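Local structure of cystathionine gamma-synthase (Xanthomonas oryzae pv. oryzae KACC 10331, 6LD7) at residues 12-17 with 72-77; 139-144 with 167-172; 320-325 with 345-350. The protein probably makes cystathionine with the help of pyridoxal 5'-phosphate, as a trans-sulfuration enzyme of the methionine biosynthesis pathway. The protein carries 1 engineered substitution. One frame throughout, in Å; residues are numbered along the deposited sequence.

Contact 1: residues 12-17 with 72-77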
ATOM      1  N   THR C  12       1.669 -20.167 -32.501  1.00134.33           N
ATOM      2  CA  THR C  12       0.907 -19.730 -31.300  1.00127.08           C
ATOM      3  C   THR C  12       1.841 -19.642 -30.085  1.00126.44           C
ATOM      4  O   THR C  12       2.254 -20.681 -29.546  1.00110.14           O
ATOM      5  CB  THR C  12      -0.258 -20.678 -31.071  1.00119.20           C
ATOM      6  N   PRO C  13       2.244 -18.410 -29.648  1.00121.30           N
ATOM      7  CA  PRO C  13       2.637 -18.182 -28.248  1.00111.85           C
ATOM      8  C   PRO C  13       1.678 -18.941 -27.297  1.00 94.40           C
ATOM      9  O   PRO C  13       1.409 -20.092 -27.571  1.00 93.87           O
ATOM     10  CB  PRO C  13       2.617 -16.632 -28.133  1.00110.00           C
ATOM     11  CG  PRO C  13       2.990 -16.147 -29.538  1.00113.37           C
ATOM     12  CD  PRO C  13       2.431 -17.200 -30.484  1.00115.11           C
ATOM     13  N   CYS C  14       1.230 -18.311 -26.200  1.00 75.06           N
ATOM     14  CA  CYS C  14       0.243 -18.812 -25.192  1.00 65.06           C
ATOM     15  C   CYS C  14      -1.111 -18.133 -25.477  1.00 60.95           C
ATOM     16  O   CYS C  14      -1.089 -17.235 -26.333  1.00 55.63           O
ATOM     17  CB  CYS C  14       0.744 -18.507 -23.778  1.00 61.80           C
ATOM     18  SG  CYS C  14       1.098 -16.757 -23.433  1.00 57.79           S
ATOM     19  N   THR C  15      -2.233 -18.477 -24.817  1.00 50.43           N
ATOM     20  CA  THR C  15      -3.488 -17.664 -24.920  1.00 50.32           C
ATOM     21  C   THR C  15      -3.388 -16.320 -24.127  1.00 49.34           C
ATOM     22  O   THR C  15      -2.403 -16.117 -23.312  1.00 42.14           O
ATOM     23  CB  THR C  15      -4.756 -18.436 -24.518  1.00 46.34           C
ATOM     24  OG1 THR C  15      -4.693 -18.415 -23.091  1.00 44.86           O
ATOM     25  CG2 THR C  15      -4.838 -19.834 -25.133  1.00 49.52           C
ATOM     26  N   ALA C  16      -4.406 -15.456 -24.306  1.00 48.15           N
ATOM     27  CA  ALA C  16      -4.648 -14.182 -23.553  1.00 51.54           C
ATOM     28  C   ALA C  16      -4.856 -14.444 -22.046  1.00 44.14           C
ATOM     29  O   ALA C  16      -4.345 -13.636 -21.211  1.00 40.31           O
ATOM     30  CB  ALA C  16      -5.886 -13.437 -24.098  1.00 50.22           C
ATOM     31  N   ALA C  17      -5.658 -15.465 -21.683  1.00 40.03           N
ATOM     32  CA  ALA C  17      -5.834 -15.820 -20.258  1.00 36.93           C
ATOM     33  C   ALA C  17      -4.440 -16.163 -19.715  1.00 32.32           C
ATOM     34  O   ALA C  17      -4.038 -15.631 -18.700  1.00 35.85           O
ATOM     35  CB  ALA C  17      -6.779 -16.985 -20.080  1.00 42.73           C
ATOM     36  N   LEU C  72      -0.438  -5.169 -21.049  1.00 23.86           N
ATOM     37  CA  LEU C  72      -1.544  -4.701 -21.895  1.00 28.03           C
ATOM     38  C   LEU C  72      -1.127  -4.682 -23.373  1.00 28.46           C
ATOM     39  O   LEU C  72      -1.987  -4.985 -24.200  1.00 28.16           O
ATOM     40  CB  LEU C  72      -2.027  -3.348 -21.426  1.00 26.02           C
ATOM     41  CG  LEU C  72      -2.716  -3.385 -20.086  1.00 26.86           C
ATOM     42  CD1 LEU C  72      -3.168  -2.030 -19.750  1.00 25.92           C
ATOM     43  CD2 LEU C  72      -3.908  -4.295 -20.057  1.00 30.33           C
ATOM     44  N   ALA C  73       0.118  -4.327 -23.695  1.00 27.81           N
ATOM     45  CA  ALA C  73       0.597  -4.350 -25.083  1.00 29.33           C
ATOM     46  C   ALA C  73       0.438  -5.786 -25.636  1.00 32.17           C
ATOM     47  O   ALA C  73      -0.035  -5.929 -26.756  1.00 30.51           O
ATOM     48  CB  ALA C  73       2.026  -3.932 -25.184  1.00 28.04           C
ATOM     49  N   GLU C  74       0.850  -6.781 -24.878  1.00 30.11           N
ATOM     50  CA  GLU C  74       0.755  -8.213 -25.252  1.00 31.08           C
ATOM     51  C   GLU C  74      -0.714  -8.636 -25.437  1.00 31.72           C
ATOM     52  O   GLU C  74      -1.007  -9.279 -26.411  1.00 31.28           O
ATOM     53  CB  GLU C  74       1.456  -9.138 -24.278  1.00 36.49           C
ATOM     54  CG  GLU C  74       1.357 -10.606 -24.760  1.00 50.35           C
ATOM     55  CD  GLU C  74       2.096 -11.635 -23.903  1.00 64.29           C
ATOM     56  OE1 GLU C  74       2.734 -11.222 -22.896  1.00 67.97           O
ATOM     57  OE2 GLU C  74       2.020 -12.863 -24.207  1.00 79.31           O
ATOM     58  N   LEU C  75      -1.648  -8.293 -24.589  1.00 30.08           N
ATOM     59  CA  LEU C  75      -3.077  -8.649 -24.763  1.00 29.01           C
ATOM     60  C   LEU C  75      -3.646  -7.924 -25.972  1.00 27.78           C
ATOM     61  O   LEU C  75      -4.500  -8.495 -26.601  1.00 27.81           O
ATOM     62  CB  LEU C  75      -3.867  -8.171 -23.549  1.00 32.61           C
ATOM     63  CG  LEU C  75      -4.122  -9.132 -22.401  1.00 42.76           C
ATOM     64  CD1 LEU C  75      -3.185 -10.290 -22.353  1.00 48.24           C
ATOM     65  CD2 LEU C  75      -4.250  -8.396 -21.064  1.00 39.41           C
ATOM     66  N   GLU C  76      -3.291  -6.666 -26.251  1.00 27.12           N
ATOM     67  CA  GLU C  76      -3.899  -5.948 -27.392  1.00 29.33           C
ATOM     68  C   GLU C  76      -3.167  -6.315 -28.713  1.00 31.38           C
ATOM     69  O   GLU C  76      -3.654  -5.979 -29.753  1.00 29.10           O
ATOM     70  CB  GLU C  76      -3.952  -4.455 -27.131  1.00 29.33           C
ATOM     71  CG  GLU C  76      -4.983  -4.016 -26.117  1.00 30.59           C
ATOM     72  CD  GLU C  76      -6.458  -3.986 -26.574  1.00 34.70           C
ATOM     73  OE1 GLU C  76      -6.856  -4.596 -27.647  1.00 32.28           O
ATOM     74  OE2 GLU C  76      -7.263  -3.487 -25.779  1.00 35.77           O
ATOM     75  N   GLY C  77      -1.993  -6.916 -28.674  1.00 30.80           N
ATOM     76  CA  GLY C  77      -1.152  -7.210 -29.850  1.00 26.61           C
ATOM     77  C   GLY C  77      -0.393  -5.989 -30.283  1.00 31.26           C
ATOM     78  O   GLY C  77      -0.245  -5.792 -31.478  1.00 30.25           O
TER
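Leu75 reaches from the last turn of helix 63-76 to the start of helix 16-21, where its CD1 lies 3.7 Å from the carbonyl O of Ala16. The same methyl, CD1 of Leu75, passes 4.5 Å from CB of Ala16, so one branch touches both the backbone and the side chain of that residue. A second, looser meeting lies one residue earlier on the helix. With CG of Glu74 opposite its backbone N (chi1 -178°), the extended chain carries the carboxylate outward until OE2 of Glu74 is 4.1 Å from SG of Cys14, a van der Waals approach.

Leu75 is buried and also packs on Pro190, whereas Glu74 is exposed; the contact thus runs from the interior to the surface. Ala19, one turn further along helix 16-21, is touched by both Cys14 and Glu74. Thr15 positions the beginning of that helix, its OG1 accepting from the backbone N of Thr18, while its own N is bound by OD2 of Asp382 of the second subunit. Cys14 packs on Tyr331 of that subunit.

The arrangement is an N-capped helix start laid against the C-terminal end of another helix, which Gly77 leaves with positive phi. It places the N-terminal arm of this PLP enzyme at a subunit interface.

Contact 2: residues 139-144 with 167-172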
ATOM      1  N   ARG C 139     -22.818   7.294 -44.712  1.00 34.89           N
ATOM      2  CA  ARG C 139     -22.730   8.630 -45.326  1.00 35.21           C
ATOM      3  C   ARG C 139     -22.128   9.624 -44.295  1.00 32.74           C
ATOM      4  O   ARG C 139     -21.334  10.477 -44.684  1.00 36.15           O
ATOM      5  CB  ARG C 139     -24.106   9.089 -45.864  1.00 34.11           C
ATOM      6  CG  ARG C 139     -24.049  10.446 -46.560  1.00 36.23           C
ATOM      7  CD  ARG C 139     -22.958  10.462 -47.663  1.00 37.69           C
ATOM      8  NE  ARG C 139     -22.956  11.752 -48.356  1.00 43.48           N
ATOM      9  CZ  ARG C 139     -23.751  12.040 -49.402  1.00 43.37           C
ATOM     10  NH1 ARG C 139     -23.729  13.215 -49.992  1.00 43.63           N
ATOM     11  NH2 ARG C 139     -24.461  11.110 -49.960  1.00 40.23           N
ATOM     12  N   SER C 140     -22.479   9.521 -43.027  1.00 34.14           N
ATOM     13  CA  SER C 140     -21.919  10.365 -41.925  1.00 33.42           C
ATOM     14  C   SER C 140     -20.407  10.165 -41.863  1.00 32.43           C
ATOM     15  O   SER C 140     -19.644  11.127 -41.932  1.00 30.58           O
ATOM     16  CB  SER C 140     -22.553  10.047 -40.638  1.00 32.26           C
ATOM     17  OG  SER C 140     -22.147  11.011 -39.654  1.00 36.47           O
ATOM     18  N   LEU C 141     -19.964   8.918 -41.913  1.00 32.15           N
ATOM     19  CA  LEU C 141     -18.523   8.653 -41.907  1.00 31.75           C
ATOM     20  C   LEU C 141     -17.928   9.260 -43.161  1.00 33.80           C
ATOM     21  O   LEU C 141     -16.888   9.866 -43.041  1.00 37.00           O
ATOM     22  CB  LEU C 141     -18.245   7.155 -41.908  1.00 31.98           C
ATOM     23  CG  LEU C 141     -16.764   6.820 -42.012  1.00 34.52           C
ATOM     24  CD1 LEU C 141     -16.007   7.435 -40.837  1.00 36.13           C
ATOM     25  CD2 LEU C 141     -16.532   5.312 -42.135  1.00 39.46           C
ATOM     26  N   ALA C 142     -18.499   8.983 -44.352  1.00 32.21           N
ATOM     27  CA  ALA C 142     -17.864   9.352 -45.627  1.00 32.62           C
ATOM     28  C   ALA C 142     -17.716  10.879 -45.663  1.00 30.64           C
ATOM     29  O   ALA C 142     -16.725  11.325 -46.219  1.00 30.48           O
ATOM     30  CB  ALA C 142     -18.618   8.820 -46.859  1.00 31.60           C
ATOM     31  N   ASP C 143     -18.720  11.631 -45.223  1.00 29.73           N
ATOM     32  CA  ASP C 143     -18.674  13.120 -45.162  1.00 34.56           C
ATOM     33  C   ASP C 143     -17.556  13.616 -44.215  1.00 36.09           C
ATOM     34  O   ASP C 143     -16.901  14.581 -44.541  1.00 36.70           O
ATOM     35  CB  ASP C 143     -20.040  13.695 -44.752  1.00 35.78           C
ATOM     36  CG  ASP C 143     -21.142  13.548 -45.853  1.00 40.01           C
ATOM     37  OD1 ASP C 143     -20.860  13.127 -47.035  1.00 40.28           O
ATOM     38  OD2 ASP C 143     -22.288  13.721 -45.495  1.00 41.17           O
ATOM     39  N   ALA C 144     -17.324  12.957 -43.088  1.00 35.04           N
ATOM     40  CA  ALA C 144     -16.218  13.295 -42.166  1.00 34.25           C
ATOM     41  C   ALA C 144     -14.925  13.031 -42.876  1.00 36.67           C
ATOM     42  O   ALA C 144     -14.093  13.919 -42.905  1.00 37.48           O
ATOM     43  CB  ALA C 144     -16.344  12.453 -40.934  1.00 37.34           C
ATOM     44  N   LEU C 167     -15.551  -2.104 -36.879  1.00 30.14           N
ATOM     45  CA  LEU C 167     -14.118  -1.727 -36.846  1.00 28.90           C
ATOM     46  C   LEU C 167     -13.519  -1.820 -38.242  1.00 29.54           C
ATOM     47  O   LEU C 167     -12.771  -0.886 -38.659  1.00 28.65           O
ATOM     48  CB  LEU C 167     -13.364  -2.625 -35.851  1.00 27.85           C
ATOM     49  CG  LEU C 167     -13.729  -2.387 -34.378  1.00 30.11           C
ATOM     50  CD1 LEU C 167     -13.024  -3.372 -33.481  1.00 33.32           C
ATOM     51  CD2 LEU C 167     -13.361  -0.965 -33.972  1.00 30.14           C
ATOM     52  N   ARG C 168     -13.646  -2.965 -38.885  1.00 30.85           N
ATOM     53  CA  ARG C 168     -12.954  -3.186 -40.191  1.00 33.24           C
ATOM     54  C   ARG C 168     -13.444  -2.104 -41.182  1.00 31.80           C
ATOM     55  O   ARG C 168     -12.637  -1.524 -41.892  1.00 34.01           O
ATOM     56  CB  ARG C 168     -13.231  -4.597 -40.792  1.00 36.10           C
ATOM     57  CG  ARG C 168     -12.186  -4.938 -41.847  1.00 41.24           C
ATOM     58  CD  ARG C 168     -12.283  -6.310 -42.456  1.00 53.18           C
ATOM     59  NE  ARG C 168     -11.770  -7.385 -41.634  1.00 58.94           N
ATOM     60  CZ  ARG C 168     -12.476  -8.178 -40.804  1.00 60.11           C
ATOM     61  NH1 ARG C 168     -13.782  -8.048 -40.612  1.00 64.95           N
ATOM     62  NH2 ARG C 168     -11.822  -9.071 -40.086  1.00 66.52           N
ATOM     63  N   PHE C 169     -14.739  -1.869 -41.256  1.00 30.26           N
ATOM     64  CA  PHE C 169     -15.314  -0.854 -42.185  1.00 30.87           C
ATOM     65  C   PHE C 169     -14.671   0.510 -41.888  1.00 29.98           C
ATOM     66  O   PHE C 169     -14.112   1.224 -42.815  1.00 25.66           O
ATOM     67  CB  PHE C 169     -16.854  -0.822 -42.047  1.00 30.48           C
ATOM     68  CG  PHE C 169     -17.510   0.347 -42.744  1.00 32.19           C
ATOM     69  CD1 PHE C 169     -17.438   0.477 -44.121  1.00 33.89           C
ATOM     70  CD2 PHE C 169     -18.265   1.267 -42.032  1.00 32.79           C
ATOM     71  CE1 PHE C 169     -18.004   1.586 -44.760  1.00 37.03           C
ATOM     72  CE2 PHE C 169     -18.847   2.355 -42.660  1.00 38.36           C
ATOM     73  CZ  PHE C 169     -18.703   2.530 -44.026  1.00 37.74           C
ATOM     74  N   VAL C 170     -14.741   0.936 -40.613  1.00 30.16           N
ATOM     75  CA  VAL C 170     -14.299   2.329 -40.295  1.00 29.09           C
ATOM     76  C   VAL C 170     -12.809   2.466 -40.525  1.00 30.54           C
ATOM     77  O   VAL C 170     -12.386   3.471 -41.167  1.00 27.37           O
ATOM     78  CB  VAL C 170     -14.710   2.772 -38.893  1.00 29.09           C
ATOM     79  CG1 VAL C 170     -14.128   4.134 -38.535  1.00 31.50           C
ATOM     80  CG2 VAL C 170     -16.204   2.807 -38.826  1.00 28.76           C
ATOM     81  N   ILE C 171     -12.041   1.476 -40.059  1.00 31.76           N
ATOM     82  CA  ILE C 171     -10.572   1.594 -40.058  1.00 32.49           C
ATOM     83  C   ILE C 171     -10.067   1.565 -41.508  1.00 32.24           C
ATOM     84  O   ILE C 171      -9.234   2.399 -41.843  1.00 29.37           O
ATOM     85  CB  ILE C 171      -9.966   0.512 -39.171  1.00 29.70           C
ATOM     86  CG1 ILE C 171     -10.300   0.765 -37.697  1.00 29.61           C
ATOM     87  CG2 ILE C 171      -8.507   0.331 -39.427  1.00 30.52           C
ATOM     88  CD1 ILE C 171      -9.971  -0.425 -36.777  1.00 28.73           C
ATOM     89  N   GLU C 172     -10.550   0.666 -42.355  1.00 32.86           N
ATOM     90  CA  GLU C 172     -10.111   0.656 -43.784  1.00 32.69           C
ATOM     91  C   GLU C 172     -10.532   1.948 -44.471  1.00 31.15           C
ATOM     92  O   GLU C 172      -9.724   2.471 -45.209  1.00 34.04           O
ATOM     93  CB  GLU C 172     -10.762  -0.473 -44.599  1.00 37.89           C
ATOM     94  CG  GLU C 172     -10.278  -1.853 -44.157  1.00 45.99           C
ATOM     95  CD  GLU C 172      -8.783  -2.124 -44.253  1.00 53.21           C
ATOM     96  OE1 GLU C 172      -8.036  -1.361 -44.971  1.00 59.00           O
ATOM     97  OE2 GLU C 172      -8.356  -3.100 -43.618  1.00 60.83           O
TER
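Leu141 and Phe169 extend toward each other from facing helices because each holds CG anti to its backbone nitrogen, with chi1 at 175° for the leucine and 169° for the phenylalanine. Their side chains come from opposite directions, and the CD2 methyl of Leu141 meets the end of the ring farthest from the backbone, 3.8 Å from CE2 of Phe169. CZ of Phe169 is scarcely farther, at 4.0 Å from the same methyl, which approaches the ring obliquely.

CD2 also reaches the next residue of helix 167-176: CG2 of Val170 is 4.2 Å from CD2 of Leu141, and CA of Val170 stands at a like distance. A single methyl of Leu141 thus sits over the junction of two consecutive residues, touching the Phe169 ring and the CG2 branch of Val170. Leu141 and Val170 are buried, while Phe169 remains exposed and borders the contact on its outer side.

The surface of helix 138-145 is tied by a salt bridge within one turn, in which NE of Arg139 donates to OD1 of Asp143 over 2.8 Å. The N-H points fairly straight at the oxygen (155°) and meets its syn side, tilted somewhat out of the carboxylate plane, while the oxygen stays close to the guanidinium plane. Inward, Ala144 packs on Ile131 and Val170 on Ile154, so both helices lie against the central sheet.

Helix 167-176 forms the beta-alpha-beta crossover between the adjacent parallel strands 151-155 and 180-184, while helix 138-145 connects strands 129-133 and 151-155. Such neighbouring helices, joined by aliphatic and aromatic side chains over a seven-stranded sheet with one antiparallel strand, are typical of the large PLP-binding domain of fold-type I enzymes.

Contact 3: residues 320-325 with 345-350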
ATOM      1  N   ALA C 320     -41.453   7.689 -11.574  1.00 48.42           N
ATOM      2  CA  ALA C 320     -41.976   7.080 -10.322  1.00 48.55           C
ATOM      3  C   ALA C 320     -41.664   5.562 -10.278  1.00 49.34           C
ATOM      4  O   ALA C 320     -41.537   4.974  -9.151  1.00 48.91           O
ATOM      5  CB  ALA C 320     -43.454   7.317 -10.194  1.00 46.48           C
ATOM      6  N   ALA C 321     -41.719   4.897 -11.437  1.00 44.40           N
ATOM      7  CA  ALA C 321     -41.435   3.447 -11.557  1.00 45.30           C
ATOM      8  C   ALA C 321     -39.935   3.254 -11.301  1.00 40.96           C
ATOM      9  O   ALA C 321     -39.558   2.345 -10.518  1.00 38.98           O
ATOM     10  CB  ALA C 321     -41.826   2.917 -12.910  1.00 44.52           C
ATOM     11  N   VAL C 322     -39.131   4.176 -11.824  1.00 37.38           N
ATOM     12  CA  VAL C 322     -37.669   4.122 -11.633  1.00 41.89           C
ATOM     13  C   VAL C 322     -37.360   4.239 -10.134  1.00 38.53           C
ATOM     14  O   VAL C 322     -36.529   3.484  -9.657  1.00 38.97           O
ATOM     15  CB  VAL C 322     -36.959   5.172 -12.519  1.00 39.25           C
ATOM     16  CG1 VAL C 322     -35.486   5.270 -12.191  1.00 39.07           C
ATOM     17  CG2 VAL C 322     -37.131   4.816 -13.987  1.00 40.92           C
ATOM     18  N   ARG C 323     -37.895   5.236  -9.454  1.00 38.55           N
ATOM     19  CA  ARG C 323     -37.631   5.480  -8.022  1.00 39.63           C
ATOM     20  C   ARG C 323     -38.047   4.235  -7.268  1.00 37.84           C
ATOM     21  O   ARG C 323     -37.272   3.802  -6.354  1.00 39.87           O
ATOM     22  CB  ARG C 323     -38.438   6.638  -7.439  1.00 43.02           C
ATOM     23  CG  ARG C 323     -38.001   8.020  -7.889  1.00 48.41           C
ATOM     24  CD  ARG C 323     -38.927   9.174  -7.425  1.00 47.09           C
ATOM     25  NE  ARG C 323     -38.341  10.455  -7.817  1.00 51.44           N
ATOM     26  CZ  ARG C 323     -37.483  11.126  -7.053  1.00 53.13           C
ATOM     27  NH1 ARG C 323     -37.127  10.627  -5.885  1.00 52.64           N
ATOM     28  NH2 ARG C 323     -36.977  12.274  -7.442  1.00 55.63           N
ATOM     29  N   ALA C 324     -39.196   3.643  -7.605  1.00 35.18           N
ATOM     30  CA  ALA C 324     -39.620   2.426  -6.861  1.00 37.50           C
ATOM     31  C   ALA C 324     -38.636   1.257  -7.172  1.00 38.81           C
ATOM     32  O   ALA C 324     -38.229   0.530  -6.255  1.00 36.78           O
ATOM     33  CB  ALA C 324     -41.027   2.081  -7.225  1.00 36.68           C
ATOM     34  N   PHE C 325     -38.229   1.092  -8.436  1.00 38.36           N
ATOM     35  CA  PHE C 325     -37.345  -0.025  -8.855  1.00 37.05           C
ATOM     36  C   PHE C 325     -36.063   0.052  -8.009  1.00 37.56           C
ATOM     37  O   PHE C 325     -35.641  -0.887  -7.356  1.00 35.32           O
ATOM     38  CB  PHE C 325     -37.079   0.068 -10.355  1.00 36.76           C
ATOM     39  CG  PHE C 325     -36.202  -1.021 -10.912  1.00 36.03           C
ATOM     40  CD1 PHE C 325     -34.833  -0.967 -10.794  1.00 35.85           C
ATOM     41  CD2 PHE C 325     -36.757  -2.119 -11.559  1.00 36.13           C
ATOM     42  CE1 PHE C 325     -34.049  -2.013 -11.276  1.00 37.06           C
ATOM     43  CE2 PHE C 325     -35.963  -3.145 -12.035  1.00 34.59           C
ATOM     44  CZ  PHE C 325     -34.613  -3.098 -11.895  1.00 32.90           C
ATOM     45  N   ILE C 345     -25.907  -0.091 -10.681  1.00 27.77           N
ATOM     46  CA  ILE C 345     -26.977   0.511 -11.508  1.00 27.91           C
ATOM     47  C   ILE C 345     -26.775   2.024 -11.559  1.00 29.31           C
ATOM     48  O   ILE C 345     -26.300   2.628 -10.544  1.00 30.31           O
ATOM     49  CB  ILE C 345     -28.336   0.119 -10.929  1.00 30.59           C
ATOM     50  CG1 ILE C 345     -29.445   0.587 -11.859  1.00 31.37           C
ATOM     51  CG2 ILE C 345     -28.520   0.587  -9.473  1.00 32.30           C
ATOM     52  CD1 ILE C 345     -30.733  -0.148 -11.596  1.00 31.34           C
ATOM     53  N   ALA C 346     -27.061   2.624 -12.718  1.00 29.31           N
ATOM     54  CA  ALA C 346     -27.020   4.083 -12.935  1.00 30.50           C
ATOM     55  C   ALA C 346     -28.267   4.463 -13.730  1.00 31.76           C
ATOM     56  O   ALA C 346     -28.771   3.611 -14.496  1.00 27.63           O
ATOM     57  CB  ALA C 346     -25.755   4.486 -13.658  1.00 31.45           C
ATOM     58  N   HIS C 347     -28.801   5.642 -13.452  1.00 31.83           N
ATOM     59  CA  HIS C 347     -29.948   6.283 -14.163  1.00 32.21           C
ATOM     60  C   HIS C 347     -29.411   7.409 -15.042  1.00 33.07           C
ATOM     61  O   HIS C 347     -29.107   8.475 -14.517  1.00 33.35           O
ATOM     62  CB  HIS C 347     -30.951   6.751 -13.115  1.00 32.04           C
ATOM     63  CG  HIS C 347     -32.148   7.406 -13.713  1.00 34.57           C
ATOM     64  ND1 HIS C 347     -32.409   8.780 -13.552  1.00 35.39           N
ATOM     65  CD2 HIS C 347     -33.064   6.925 -14.581  1.00 34.47           C
ATOM     66  CE1 HIS C 347     -33.522   9.070 -14.228  1.00 35.09           C
ATOM     67  NE2 HIS C 347     -33.958   7.934 -14.848  1.00 33.75           N
ATOM     68  N   PRO C 348     -29.143   7.201 -16.358  1.00 30.27           N
ATOM     69  CA  PRO C 348     -28.486   8.254 -17.139  1.00 31.86           C
ATOM     70  C   PRO C 348     -29.102   9.675 -17.045  1.00 34.69           C
ATOM     71  O   PRO C 348     -28.394  10.669 -16.900  1.00 35.62           O
ATOM     72  CB  PRO C 348     -28.512   7.636 -18.523  1.00 31.34           C
ATOM     73  CG  PRO C 348     -28.302   6.116 -18.245  1.00 31.61           C
ATOM     74  CD  PRO C 348     -29.264   5.920 -17.083  1.00 30.86           C
ATOM     75  N   ALA C 349     -30.414   9.791 -16.974  1.00 35.08           N
ATOM     76  CA  ALA C 349     -31.066  11.114 -17.021  1.00 37.28           C
ATOM     77  C   ALA C 349     -30.678  11.941 -15.757  1.00 39.38           C
ATOM     78  O   ALA C 349     -30.382  13.091 -15.923  1.00 44.56           O
ATOM     79  CB  ALA C 349     -32.531  10.917 -17.236  1.00 33.88           C
ATOM     80  N   SER C 350     -30.459  11.332 -14.597  1.00 38.17           N
ATOM     81  CA  SER C 350     -30.128  12.025 -13.331  1.00 37.28           C
ATOM     82  C   SER C 350     -28.660  11.817 -12.958  1.00 42.40           C
ATOM     83  O   SER C 350     -28.268  12.272 -11.892  1.00 41.33           O
ATOM     84  CB  SER C 350     -31.045  11.538 -12.242  1.00 41.83           C
ATOM     85  OG  SER C 350     -30.761  10.203 -11.821  1.00 41.07           O
TER
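Phe325 and Ile345 form the inner part of the contact, with CE1 of the phenylalanine 3.8 Å from CD1 of the isoleucine. Phe325 holds CG opposite its backbone N (chi1 -179°), which sends the ring toward the strand, and the methyl arrives at its edge, near the ring plane. Both side chains are buried, and their surroundings equally apolar: Phe325 packs on Leu315, Leu371, Leu387 and Leu391, while Ile345 packs on Leu373. Helix 319-327 is seated on the smaller sheet, in which Ile345 occupies strand 344-346.

The second meeting lies beyond the strand end and is less uniformly apolar, since one partner is an imidazole. CG1 of Val322 is 3.8 Å from CD2 of His347, with NE2 of His347 at 4.1 Å from the same methyl. The two side chains cross at about a right angle, and the methyl meets the imidazole obliquely. Phe49 of the third subunit packs on both Val322 and His347, so this outer side borders a subunit interface. The same Phe49 of the third subunit touches the solvent-exposed Arg323, whose NE makes a salt bridge to Glu319.

Hydrogen bonds at both nitrogens fix the rotation of the imidazole. ND1 of His347 lies 2.8 Å from OG of Ser350, in a nearly straight bond (165°), and NE2 of His347 bonds to the backbone O of Asp368. Since a carbonyl can only accept, NE2 probably carries a proton. The turn is closed by N of Ser350 bonding to O of His347 at 3.2 Å.

Between helix and strand the chemistry is wholly one of van der Waals packing. The polar capacity of His347 is spent on Ser350 and Asp368, which implies that a buried polar ring can border a hydrophobic layer and a neighbouring subunit with its nitrogens satisfied.

How the contacts relate
The three contacts follow one another along the chain without touching. Contacts 1 and 2 are the nearest pair, their centres 28 Å apart and their closest atoms about 9 Å apart. Contact 3 belongs to the smaller five-stranded sheet; its centre is 35 Å from that of contact 2 and 39 Å from that of contact 1, which lies on the opposite side of the chain's centre. Contacts 1 and 3 each adjoin a different neighbouring subunit, whereas contact 2 meets none. Glu76, in the same helix end as contact 1 though not part of it, is hydrogen-bonded to His205 on strand 202-206, four residues before Lys209, the predicted pyridoxal phosphate-binding lysine.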